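Local atomic coordinates of porin (PDB entry 3PRN), a protein that forms trimeric outer-membrane channels through which small hydrophilic solutes, up to about 0.6 kDa, diffuse passively. Residues D250-I255 with S273-E278. The protein carries 1 engineered substitution. Numbering follows the deposited sequence.
Sequences DTAYGI and SGFANE
Phe275 and Ala252 make the tight, buried part of this contact: the methyl CB of Ala252 sits over one face of the phenyl ring in a CH-pi contact, 3.9 Å from the centroid of the Phe275 ring and displaced toward its rim. Phe275 starts out away from 250-255, but CG, anti to the carbonyl carbon (chi1 -57°), swings the ring face against that methyl, while Ser242, Ile244, Arg246 and Gln111 border it too; a side chain as small as alanine suits so close a face. A serine in place of Phe275 would probably take the ring face from the Ala252 methyl and open a gap toward strand 235-244. The ends of neighbouring antiparallel strands 252-262 and 265-273 of the 16-stranded porin barrel meet at one hydrogen-bonded pair: Ser273 N bonds to Tyr253 O (2.8 Å), and Tyr253 N to Ser273 O (3.1 Å). A type I turn follows, Gly274 to Asn277, where a CB on Gly274 would run into Glu278 OE1, the acceptor for Ala276 N; Asp250 N still reaches Phe275 O at 2.9 Å. Equally close but more exposed is the CH-pi contact of Ser273 CB over one face of the Tyr253 ring, 3.8 Å from its centroid. A water bridges Ser273 OG, Thr251 O and Gly274 O. The loose end is Asp250, whose OD2 comes within 3.1 Å of Asn277 N, but at too poor an angle for a hydrogen bond.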
loop_
_atom_site.group_PDB
_atom_site.type_symbol
_atom_site.label_atom_id
_atom_site.label_comp_id
_atom_site.label_asym_id
_atom_site.label_seq_id
_atom_site.Cartn_x
_atom_site.Cartn_y
_atom_site.Cartn_z
ATOM N N ASP A 250 -19.039 10.597 37.195
ATOM C CA ASP A 250 -18.946 9.353 37.935
ATOM C C ASP A 250 -17.471 8.944 38.043
ATOM O O ASP A 250 -16.619 9.366 37.277
ATOM C CB ASP A 250 -19.628 8.223 37.142
ATOM C CG ASP A 250 -21.125 8.531 36.994
ATOM O OD1 ASP A 250 -21.740 8.873 38.033
ATOM O OD2 ASP A 250 -21.676 8.444 35.888
ATOM N N THR A 251 -17.176 8.054 38.975
ATOM C CA THR A 251 -15.847 7.445 39.038
ATOM C C THR A 251 -15.785 6.383 37.946
ATOM O O THR A 251 -16.739 5.587 37.797
ATOM C CB THR A 251 -15.654 6.762 40.422
ATOM O OG1 THR A 251 -15.618 7.845 41.373
ATOM C CG2 THR A 251 -14.299 6.069 40.533
ATOM N N ALA A 252 -14.708 6.420 37.160
ATOM C CA ALA A 252 -14.592 5.394 36.116
ATOM C C ALA A 252 -13.782 4.242 36.726
ATOM O O ALA A 252 -12.921 4.455 37.588
ATOM C CB ALA A 252 -13.790 5.961 34.942
ATOM N N TYR A 253 -14.064 3.059 36.262
ATOM C CA TYR A 253 -13.361 1.886 36.713
ATOM C C TYR A 253 -13.379 0.796 35.641
ATOM O O TYR A 253 -14.134 0.746 34.697
ATOM C CB TYR A 253 -13.859 1.336 38.072
ATOM C CG TYR A 253 -15.308 0.966 38.016
ATOM C CD1 TYR A 253 -16.286 1.931 38.291
ATOM C CD2 TYR A 253 -15.695 -0.315 37.679
ATOM C CE1 TYR A 253 -17.636 1.593 38.220
ATOM C CE2 TYR A 253 -17.049 -0.668 37.604
ATOM C CZ TYR A 253 -18.003 0.298 37.874
ATOM O OH TYR A 253 -19.349 -0.049 37.807
ATOM N N GLY A 254 -12.431 -0.161 35.842
ATOM C CA GLY A 254 -12.382 -1.281 34.890
ATOM C C GLY A 254 -11.668 -2.477 35.501
ATOM O O GLY A 254 -10.779 -2.357 36.343
ATOM N N ILE A 255 -12.042 -3.644 35.030
ATOM C CA ILE A 255 -11.444 -4.891 35.442
ATOM C C ILE A 255 -11.262 -5.746 34.187
ATOM O O ILE A 255 -12.104 -5.803 33.285
ATOM C CB ILE A 255 -12.284 -5.612 36.514
ATOM C CG1 ILE A 255 -11.532 -6.874 36.951
ATOM C CG2 ILE A 255 -13.639 -5.948 35.934
ATOM C CD1 ILE A 255 -12.513 -8.025 37.214
ATOM N N SER A 273 -16.391 0.968 33.002
ATOM C CA SER A 273 -17.491 1.938 33.224
ATOM C C SER A 273 -16.913 3.344 33.177
ATOM O O SER A 273 -15.923 3.611 33.892
ATOM C CB SER A 273 -18.133 1.565 34.577
ATOM O OG SER A 273 -19.284 2.340 34.801
ATOM N N GLY A 274 -17.469 4.237 32.357
ATOM C CA GLY A 274 -16.971 5.541 32.135
ATOM C C GLY A 274 -17.364 6.675 33.072
ATOM O O GLY A 274 -18.102 6.452 34.035
ATOM N N PHE A 275 -16.898 7.879 32.779
ATOM C CA PHE A 275 -17.206 9.054 33.592
ATOM C C PHE A 275 -18.675 9.515 33.433
ATOM O O PHE A 275 -19.177 10.231 34.311
ATOM C CB PHE A 275 -16.285 10.228 33.265
ATOM C CG PHE A 275 -14.827 9.880 33.446
ATOM C CD1 PHE A 275 -14.286 9.695 34.679
ATOM C CD2 PHE A 275 -14.014 9.760 32.285
ATOM C CE1 PHE A 275 -12.929 9.433 34.859
ATOM C CE2 PHE A 275 -12.680 9.452 32.462
ATOM C CZ PHE A 275 -12.116 9.285 33.733
ATOM N N ALA A 276 -19.347 9.078 32.379
ATOM C CA ALA A 276 -20.751 9.407 32.149
ATOM C C ALA A 276 -21.587 8.141 32.236
ATOM O O ALA A 276 -22.598 7.979 31.565
ATOM C CB ALA A 276 -20.933 10.055 30.773
ATOM N N ASN A 277 -21.139 7.206 33.066
ATOM C CA ASN A 277 -21.822 5.947 33.207
ATOM C C ASN A 277 -21.874 5.044 31.979
ATOM O O ASN A 277 -22.675 4.080 32.025
ATOM C CB ASN A 277 -23.313 6.257 33.587
ATOM C CG ASN A 277 -23.734 5.259 34.660
ATOM O OD1 ASN A 277 -22.869 4.771 35.402
ATOM N ND2 ASN A 277 -24.989 4.904 34.781
ATOM N N GLU A 278 -21.118 5.256 30.918
ATOM C CA GLU A 278 -21.125 4.335 29.783
ATOM C C GLU A 278 -20.576 2.972 30.240
ATOM O O GLU A 278 -19.620 2.899 31.024
ATOM C CB GLU A 278 -20.048 4.750 28.749
ATOM C CG GLU A 278 -20.091 6.220 28.369
ATOM C CD GLU A 278 -19.089 7.031 29.168
ATOM O OE1 GLU A 278 -19.123 6.981 30.453
ATOM O OE2 GLU A 278 -18.215 7.752 28.562
HETATM O O HOH W 1 -18.523 4.702 36.112
#